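Local coordinates for protein nudix hydrolase DR_0079 (Deinococcus radiodurans, PDB 2O5F) that hydrolyses nucleoside di- and triphosphates to monophosphates with magnesium as cofactor, strongly preferring the cytosine ribonucleotides CDP and CTP, at residues A[40-45]-A[118-123]; A[144-149]-A[158-163]. All blocks are in the same frame, centred on the assembly; numbering follows the deposited sequence.

Interaction 1. Residues A[40-45]-A[118-123]; sequences FLRNSQ and VYELRS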
ATOM      1  N   PHE A  40      -3.725   0.703   5.108  1.00 18.31           N
ATOM      2  CA  PHE A  40      -4.482   1.889   5.420  1.00 18.16           C
ATOM      3  C   PHE A  40      -4.471   2.050   6.928  1.00 19.34           C
ATOM      4  O   PHE A  40      -4.639   1.078   7.664  1.00 20.27           O
ATOM      5  CB  PHE A  40      -5.929   1.745   4.948  1.00 20.99           C
ATOM      6  CG  PHE A  40      -6.096   1.851   3.465  1.00 21.35           C
ATOM      7  CD1 PHE A  40      -5.916   3.067   2.820  1.00 21.20           C
ATOM      8  CD2 PHE A  40      -6.443   0.736   2.709  1.00 23.03           C
ATOM      9  CE1 PHE A  40      -6.081   3.177   1.433  1.00 22.52           C
ATOM     10  CE2 PHE A  40      -6.608   0.835   1.319  1.00 25.09           C
ATOM     11  CZ  PHE A  40      -6.425   2.062   0.686  1.00 23.93           C
ATOM     12  N   LEU A  41      -4.246   3.275   7.373  1.00 18.98           N
ATOM     13  CA  LEU A  41      -4.263   3.601   8.789  1.00 19.21           C
ATOM     14  C   LEU A  41      -5.657   4.191   9.004  1.00 19.90           C
ATOM     15  O   LEU A  41      -5.987   5.223   8.418  1.00 17.82           O
ATOM     16  CB  LEU A  41      -3.196   4.653   9.092  1.00 18.57           C
ATOM     17  CG  LEU A  41      -3.131   5.188  10.526  1.00 21.80           C
ATOM     18  CD1 LEU A  41      -2.663   4.079  11.462  1.00 20.88           C
ATOM     19  CD2 LEU A  41      -2.169   6.368  10.591  1.00 21.98           C
ATOM     20  N   ARG A  42      -6.484   3.540   9.819  1.00 19.84           N
ATOM     21  CA  ARG A  42      -7.833   4.049  10.063  1.00 20.51           C
ATOM     22  C   ARG A  42      -8.056   4.391  11.532  1.00 19.20           C
ATOM     23  O   ARG A  42      -7.701   3.616  12.422  1.00 20.65           O
ATOM     24  CB  ARG A  42      -8.890   3.030   9.615  1.00 24.21           C
ATOM     25  CG  ARG A  42     -10.320   3.548   9.746  1.00 30.13           C
ATOM     26  CD  ARG A  42     -11.349   2.482   9.414  1.00 35.23           C
ATOM     27  NE  ARG A  42     -11.183   1.304  10.260  1.00 41.08           N
ATOM     28  CZ  ARG A  42     -12.005   0.259  10.263  1.00 42.67           C
ATOM     29  NH1 ARG A  42     -13.063   0.239   9.461  1.00 45.25           N
ATOM     30  NH2 ARG A  42     -11.765  -0.771  11.065  1.00 44.40           N
ATOM     31  N   ASN A  43      -8.648   5.553  11.785  1.00 19.87           N
ATOM     32  CA  ASN A  43      -8.905   5.969  13.155  1.00 19.09           C
ATOM     33  C   ASN A  43     -10.289   5.529  13.633  1.00 20.71           C
ATOM     34  O   ASN A  43     -11.011   4.828  12.928  1.00 19.30           O
ATOM     35  CB  ASN A  43      -8.738   7.487  13.309  1.00 16.19           C
ATOM     36  CG  ASN A  43      -9.722   8.298  12.469  1.00 16.48           C
ATOM     37  OD1 ASN A  43     -10.763   7.803  12.042  1.00 18.92           O
ATOM     38  ND2 ASN A  43      -9.392   9.573  12.248  1.00 20.75           N
ATOM     39  N   SER A  44     -10.649   5.946  14.842  1.00 22.14           N
ATOM     40  CA  SER A  44     -11.932   5.575  15.422  1.00 24.36           C
ATOM     41  C   SER A  44     -13.087   6.351  14.800  1.00 26.13           C
ATOM     42  O   SER A  44     -14.252   6.087  15.093  1.00 26.69           O
ATOM     43  CB  SER A  44     -11.894   5.805  16.932  1.00 20.64           C
ATOM     44  OG  SER A  44     -11.484   7.120  17.229  1.00 23.87           O
ATOM     45  N   GLN A  45     -12.755   7.306  13.938  1.00 26.45           N
ATOM     46  CA  GLN A  45     -13.756   8.117  13.259  1.00 26.72           C
ATOM     47  C   GLN A  45     -14.087   7.540  11.883  1.00 27.76           C
ATOM     48  O   GLN A  45     -14.923   8.077  11.163  1.00 27.88           O
ATOM     49  CB  GLN A  45     -13.238   9.554  13.124  1.00 31.91           C
ATOM     50  CG  GLN A  45     -13.254  10.351  14.430  1.00 35.54           C
ATOM     51  CD  GLN A  45     -12.040  11.265  14.583  1.00 40.33           C
ATOM     52  OE1 GLN A  45     -11.034  10.893  15.204  1.00 41.68           O
ATOM     53  NE2 GLN A  45     -12.123  12.462  14.003  1.00 40.23           N
ATOM     54  N   VAL A 118      -3.232  -6.488   1.626  1.00 20.94           N
ATOM     55  CA  VAL A 118      -3.624  -5.167   2.093  1.00 20.88           C
ATOM     56  C   VAL A 118      -3.899  -5.324   3.584  1.00 21.54           C
ATOM     57  O   VAL A 118      -4.576  -6.263   4.002  1.00 21.88           O
ATOM     58  CB  VAL A 118      -4.908  -4.671   1.384  1.00 19.79           C
ATOM     59  CG1 VAL A 118      -5.166  -3.205   1.721  1.00 17.88           C
ATOM     60  CG2 VAL A 118      -4.776  -4.858  -0.120  1.00 20.53           C
ATOM     61  N   TYR A 119      -3.352  -4.414   4.377  1.00 21.22           N
ATOM     62  CA  TYR A 119      -3.511  -4.450   5.825  1.00 20.17           C
ATOM     63  C   TYR A 119      -4.240  -3.221   6.323  1.00 21.52           C
ATOM     64  O   TYR A 119      -4.336  -2.216   5.622  1.00 21.55           O
ATOM     65  CB  TYR A 119      -2.139  -4.472   6.492  1.00 19.50           C
ATOM     66  CG  TYR A 119      -1.281  -5.638   6.103  1.00 21.38           C
ATOM     67  CD1 TYR A 119      -1.425  -6.876   6.735  1.00 21.89           C
ATOM     68  CD2 TYR A 119      -0.317  -5.512   5.099  1.00 23.26           C
ATOM     69  CE1 TYR A 119      -0.626  -7.953   6.381  1.00 24.90           C
ATOM     70  CE2 TYR A 119       0.482  -6.587   4.740  1.00 24.29           C
ATOM     71  CZ  TYR A 119       0.324  -7.800   5.383  1.00 26.20           C
ATOM     72  OH  TYR A 119       1.126  -8.863   5.031  1.00 27.48           O
ATOM     73  N   GLU A 120      -4.755  -3.304   7.542  1.00 21.32           N
ATOM     74  CA  GLU A 120      -5.406  -2.156   8.147  1.00 22.84           C
ATOM     75  C   GLU A 120      -4.725  -1.936   9.494  1.00 23.97           C
ATOM     76  O   GLU A 120      -4.643  -2.853  10.312  1.00 24.76           O
ATOM     77  CB  GLU A 120      -6.905  -2.394   8.349  1.00 25.18           C
ATOM     78  CG  GLU A 120      -7.601  -1.212   9.008  1.00 26.16           C
ATOM     79  CD  GLU A 120      -9.095  -1.407   9.159  1.00 28.73           C
ATOM     80  OE1 GLU A 120      -9.502  -2.273   9.966  1.00 32.27           O
ATOM     81  OE2 GLU A 120      -9.856  -0.702   8.460  1.00 27.11           O
ATOM     82  N   LEU A 121      -4.210  -0.729   9.698  1.00 22.84           N
ATOM     83  CA  LEU A 121      -3.535  -0.353  10.935  1.00 25.42           C
ATOM     84  C   LEU A 121      -4.525   0.533  11.690  1.00 25.22           C
ATOM     85  O   LEU A 121      -5.170   1.392  11.089  1.00 26.73           O
ATOM     86  CB  LEU A 121      -2.261   0.440  10.611  1.00 28.55           C
ATOM     87  CG  LEU A 121      -1.084   0.449  11.593  1.00 32.94           C
ATOM     88  CD1 LEU A 121      -0.461  -0.942  11.632  1.00 32.97           C
ATOM     89  CD2 LEU A 121      -0.033   1.472  11.143  1.00 34.65           C
ATOM     90  N   ARG A 122      -4.661   0.320  12.997  1.00 26.20           N
ATOM     91  CA  ARG A 122      -5.586   1.122  13.798  1.00 25.46           C
ATOM     92  C   ARG A 122      -4.860   2.110  14.710  1.00 24.50           C
ATOM     93  O   ARG A 122      -4.028   1.715  15.529  1.00 24.22           O
ATOM     94  CB  ARG A 122      -6.480   0.214  14.660  1.00 29.82           C
ATOM     95  CG  ARG A 122      -7.286  -0.832  13.899  1.00 32.22           C
ATOM     96  CD  ARG A 122      -8.054  -0.208  12.744  1.00 35.92           C
ATOM     97  NE  ARG A 122      -8.827   0.953  13.171  1.00 40.09           N
ATOM     98  CZ  ARG A 122      -9.945   0.889  13.883  1.00 42.31           C
ATOM     99  NH1 ARG A 122     -10.435  -0.291  14.248  1.00 42.86           N
ATOM    100  NH2 ARG A 122     -10.568   2.003  14.239  1.00 43.31           N
ATOM    101  N   SER A 123      -5.190   3.392  14.570  1.00 22.36           N
ATOM    102  CA  SER A 123      -4.597   4.438  15.386  1.00 22.44           C
ATOM    103  C   SER A 123      -5.309   5.765  15.204  1.00 23.03           C
ATOM    104  O   SER A 123      -5.740   6.101  14.098  1.00 22.72           O
ATOM    105  CB  SER A 123      -3.122   4.642  15.040  1.00 24.32           C
ATOM    106  OG  SER A 123      -2.558   5.666  15.852  1.00 25.22           O
TER

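Interaction 2. Residues A[144-149]-A[158-163]; sequences HLLARI and DLAELV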
ATOM      1  N   HIS A 144     -15.047  10.985   0.630  1.00 18.92           N
ATOM      2  CA  HIS A 144     -14.375  12.206   0.189  1.00 17.82           C
ATOM      3  C   HIS A 144     -13.148  11.873  -0.663  1.00 16.47           C
ATOM      4  O   HIS A 144     -12.871  12.537  -1.663  1.00 16.31           O
ATOM      5  CB  HIS A 144     -13.947  13.048   1.398  1.00 19.86           C
ATOM      6  CG  HIS A 144     -15.067  13.808   2.038  1.00 22.75           C
ATOM      7  ND1 HIS A 144     -14.937  14.443   3.253  1.00 25.32           N
ATOM      8  CD2 HIS A 144     -16.338  14.045   1.625  1.00 25.22           C
ATOM      9  CE1 HIS A 144     -16.077  15.035   3.564  1.00 27.43           C
ATOM     10  NE2 HIS A 144     -16.942  14.807   2.594  1.00 25.87           N
ATOM     11  N   LEU A 145     -12.410  10.845  -0.260  1.00 17.70           N
ATOM     12  CA  LEU A 145     -11.221  10.449  -1.005  1.00 17.90           C
ATOM     13  C   LEU A 145     -11.593  10.019  -2.423  1.00 18.85           C
ATOM     14  O   LEU A 145     -10.995  10.476  -3.405  1.00 18.55           O
ATOM     15  CB  LEU A 145     -10.505   9.295  -0.302  1.00 17.55           C
ATOM     16  CG  LEU A 145      -9.328   8.675  -1.066  1.00 17.54           C
ATOM     17  CD1 LEU A 145      -8.275   9.752  -1.367  1.00 16.34           C
ATOM     18  CD2 LEU A 145      -8.707   7.548  -0.228  1.00 17.13           C
ATOM     19  N   LEU A 146     -12.571   9.125  -2.527  1.00 17.47           N
ATOM     20  CA  LEU A 146     -13.013   8.641  -3.835  1.00 17.04           C
ATOM     21  C   LEU A 146     -13.546   9.798  -4.690  1.00 16.81           C
ATOM     22  O   LEU A 146     -13.337   9.836  -5.917  1.00 15.35           O
ATOM     23  CB  LEU A 146     -14.088   7.560  -3.656  1.00 16.75           C
ATOM     24  CG  LEU A 146     -13.559   6.228  -3.108  1.00 18.01           C
ATOM     25  CD1 LEU A 146     -14.710   5.243  -2.891  1.00 18.65           C
ATOM     26  CD2 LEU A 146     -12.556   5.652  -4.113  1.00 19.75           C
ATOM     27  N   ALA A 147     -14.234  10.743  -4.052  1.00 16.21           N
ATOM     28  CA  ALA A 147     -14.756  11.897  -4.778  1.00 16.97           C
ATOM     29  C   ALA A 147     -13.610  12.695  -5.429  1.00 17.63           C
ATOM     30  O   ALA A 147     -13.713  13.086  -6.587  1.00 17.90           O
ATOM     31  CB  ALA A 147     -15.564  12.796  -3.841  1.00 18.20           C
ATOM     32  N   ARG A 148     -12.533  12.931  -4.684  1.00 17.95           N
ATOM     33  CA  ARG A 148     -11.384  13.670  -5.214  1.00 18.49           C
ATOM     34  C   ARG A 148     -10.784  12.939  -6.413  1.00 16.13           C
ATOM     35  O   ARG A 148     -10.440  13.563  -7.415  1.00 17.23           O
ATOM     36  CB  ARG A 148     -10.288  13.826  -4.158  1.00 18.69           C
ATOM     37  CG  ARG A 148     -10.601  14.754  -2.984  1.00 19.90           C
ATOM     38  CD  ARG A 148      -9.345  14.913  -2.124  1.00 18.80           C
ATOM     39  NE  ARG A 148      -9.574  15.707  -0.920  1.00 19.25           N
ATOM     40  CZ  ARG A 148      -8.616  16.063  -0.071  1.00 18.97           C
ATOM     41  NH1 ARG A 148      -8.918  16.778   1.008  1.00 17.61           N
ATOM     42  NH2 ARG A 148      -7.354  15.706  -0.304  1.00 19.22           N
ATOM     43  N   ILE A 149     -10.639  11.619  -6.302  1.00 17.33           N
ATOM     44  CA  ILE A 149     -10.079  10.824  -7.393  1.00 19.36           C
ATOM     45  C   ILE A 149     -10.976  10.941  -8.621  1.00 20.96           C
ATOM     46  O   ILE A 149     -10.491  11.133  -9.735  1.00 22.66           O
ATOM     47  CB  ILE A 149      -9.964   9.322  -7.024  1.00 22.82           C
ATOM     48  CG1 ILE A 149      -9.277   9.152  -5.664  1.00 27.07           C
ATOM     49  CG2 ILE A 149      -9.177   8.582  -8.103  1.00 23.66           C
ATOM     50  CD1 ILE A 149      -7.964   9.849  -5.537  1.00 30.26           C
ATOM     51  N   ASP A 158      -3.741   2.508  -8.089  1.00 26.86           N
ATOM     52  CA  ASP A 158      -4.603   1.501  -7.466  1.00 25.87           C
ATOM     53  C   ASP A 158      -5.311   1.950  -6.200  1.00 24.32           C
ATOM     54  O   ASP A 158      -6.028   1.165  -5.579  1.00 20.68           O
ATOM     55  CB  ASP A 158      -3.816   0.227  -7.155  1.00 30.66           C
ATOM     56  CG  ASP A 158      -3.321  -0.477  -8.407  1.00 31.05           C
ATOM     57  OD1 ASP A 158      -3.996  -0.401  -9.459  1.00 37.24           O
ATOM     58  OD2 ASP A 158      -2.268  -1.132  -8.316  1.00 34.82           O
ATOM     59  N   LEU A 159      -5.122   3.208  -5.821  1.00 22.34           N
ATOM     60  CA  LEU A 159      -5.740   3.716  -4.603  1.00 21.36           C
ATOM     61  C   LEU A 159      -7.261   3.610  -4.607  1.00 20.55           C
ATOM     62  O   LEU A 159      -7.835   3.043  -3.688  1.00 20.58           O
ATOM     63  CB  LEU A 159      -5.313   5.166  -4.363  1.00 19.65           C
ATOM     64  CG  LEU A 159      -5.884   5.837  -3.113  1.00 19.22           C
ATOM     65  CD1 LEU A 159      -5.563   5.006  -1.868  1.00 17.64           C
ATOM     66  CD2 LEU A 159      -5.299   7.237  -2.989  1.00 16.84           C
ATOM     67  N   ALA A 160      -7.907   4.145  -5.639  1.00 22.24           N
ATOM     68  CA  ALA A 160      -9.360   4.103  -5.720  1.00 22.46           C
ATOM     69  C   ALA A 160      -9.905   2.677  -5.636  1.00 22.87           C
ATOM     70  O   ALA A 160     -10.816   2.406  -4.847  1.00 22.73           O
ATOM     71  CB  ALA A 160      -9.846   4.775  -7.002  1.00 22.17           C
ATOM     72  N   GLU A 161      -9.351   1.768  -6.437  1.00 21.69           N
ATOM     73  CA  GLU A 161      -9.806   0.377  -6.441  1.00 21.74           C
ATOM     74  C   GLU A 161      -9.601  -0.300  -5.080  1.00 20.42           C
ATOM     75  O   GLU A 161     -10.458  -1.067  -4.633  1.00 20.01           O
ATOM     76  CB  GLU A 161      -9.098  -0.421  -7.553  1.00 21.83           C
ATOM     77  CG  GLU A 161      -9.436  -1.922  -7.571  1.00 22.95           C
ATOM     78  CD  GLU A 161      -9.019  -2.632  -8.868  1.00 21.54           C
ATOM     79  OE1 GLU A 161      -8.190  -2.092  -9.623  1.00 21.45           O
ATOM     80  OE2 GLU A 161      -9.517  -3.745  -9.129  1.00 25.30           O
ATOM     81  N   LEU A 162      -8.478  -0.021  -4.421  1.00 19.25           N
ATOM     82  CA  LEU A 162      -8.228  -0.619  -3.107  1.00 18.83           C
ATOM     83  C   LEU A 162      -9.253  -0.150  -2.081  1.00 20.41           C
ATOM     84  O   LEU A 162      -9.730  -0.937  -1.248  1.00 20.55           O
ATOM     85  CB  LEU A 162      -6.825  -0.274  -2.602  1.00 20.57           C
ATOM     86  CG  LEU A 162      -5.679  -1.062  -3.238  1.00 19.26           C
ATOM     87  CD1 LEU A 162      -4.350  -0.581  -2.660  1.00 23.59           C
ATOM     88  CD2 LEU A 162      -5.869  -2.564  -2.947  1.00 23.63           C
ATOM     89  N   VAL A 163      -9.591   1.135  -2.135  1.00 18.64           N
ATOM     90  CA  VAL A 163     -10.567   1.691  -1.204  1.00 21.64           C
ATOM     91  C   VAL A 163     -11.942   1.077  -1.445  1.00 21.99           C
ATOM     92  O   VAL A 163     -12.636   0.693  -0.499  1.00 21.31           O
ATOM     93  CB  VAL A 163     -10.664   3.226  -1.338  1.00 20.82           C
ATOM     94  CG1 VAL A 163     -11.851   3.758  -0.531  1.00 19.69           C
ATOM     95  CG2 VAL A 163      -9.377   3.861  -0.852  1.00 21.68           C
TER

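Interaction 1. Residues A[40-45]-A[118-123]
Phe-40, Leu-41 and Arg-42 pair in parallel register with Glu-120, Leu-121 and Arg-122, the two short strand axes passing 4.6 Å apart at 31°. The backbone ladder runs from Phe-40 N to Tyr-119 O, from Leu-121 N to Phe-40 O (2.8 Å) and from Arg-42 N to Leu-121 O; a weaker bond from Ser-123 N to Arg-42 O extends it. Beside this ladder, the chain of Arg-42 bends at its third torsion (chi3 57°), which brings its guanidinium round to the carboxylate of Glu-120. Glu-120 comes against one face of that group, the two planes 34° apart. Arg-42 NH2 and Glu-120 OE1 are 2.9 Å apart, yet no N-H points at the oxygen, and this salt bridge is a contact of charges alone. Arg-122 uses its polar end differently. Its NE donates almost straight to Arg-42 O (3.0 Å), which lies in the guanidinium plane, although NE sits above the plane of that carbonyl; its NH2 adds a weak bond to Asn-43 O. Arg-42 NH2 lies over one face of this second guanidinium, 3.5 Å from Arg-122 NH1. On the reverse side of the sheet, Leu-41 CD1 rests 3.7 Å from Leu-121 CD2 and also touches Ser-123 CB. Glu-120 is additionally held by a salt bridge to Arg-100 and a hydrogen bond with Tyr-167. A carboxylate so anchored would partly offset the like charge of the two neighbouring arginines, while the carbonyls of Arg-42 and Asn-43 receive NE and, weakly, NH2 of Arg-122.

Interaction 2. Residues A[144-149]-A[158-163]
The flat group that matters between Leu-146 and Ala-160 is the peptide carbonyl of Ala-160: Leu-146 CD2 comes to its oxygen (3.8 Å) from the CA side, well off the C=O direction, and no ring, carboxylate or guanidinium has a face or an edge against the other segment. All else that meets is branched and aliphatic. The two helical segments run nearly antiparallel, at 148°, with 10.1 Å between their axes, and Leu-146 and Ala-160 mark the nearest backbone approach. Here the small methyl of Ala-160 is met from two directions, by Leu-146 CD2 at 4.1 Å and by Ile-149 CG2 at 4.0 Å. Ile-149 presents that branch because its CG1 sits at chi1 -50°, placing CG2 anti to the backbone N, which carries the methyl to Ala-160 CB. One turn further along the second helix, Val-163 divides its two methyls between neighbouring leucines. Its CG1 meets Leu-146 CG at 4.0 Å, the side chains reaching toward each other tip to tip, whereas CG2 lies 3.8 Å from Leu-145 CD2, in a pair that crosses at a slant. The other methyl of Leu-145, CD1, faces Leu-159 CD2 at 4.2 Å. Leu-145, Leu-159 and Val-163 form the buried side of the contact, whereas Leu-146, Ile-149 and Ala-160 keep some exposure to solvent. Charged groups do their work outside the interface: Arg-148 forms a salt bridge with Glu-138, and Glu-161 pairs with Arg-165. The whole is a small antiparallel helical hairpin, helices 142-151 and 159-166 joined by a short loop, at the C-terminal end of the Nudix fold; its second helix lies against strands 35-42 and 115-122 of the mixed sheet, on Phe-40 and, through Leu-162, on Met-116 and Val-118.

Overall arrangement
From the N terminus, strand 35-42 enters interaction 1 first, and the chain then passes through the Nudix box, whose helix 78-90 carries the probable magnesium ligands Glu-85 and Glu-89, before strand 115-122 closes this long loop. Interaction 2 opens only afterwards and closes a much shorter one, so the two follow in series, neither nesting nor crossing. They nevertheless meet in space: Phe-40 packs on Leu-159 and Val-163, and Val-118 on Leu-162. Tyr-119 stacks on Phe-82 of the Nudix helix from the other side of the sheet. The paired strands thus lie between two helical layers, the alpha-beta-alpha sandwich of Nudix hydrolases.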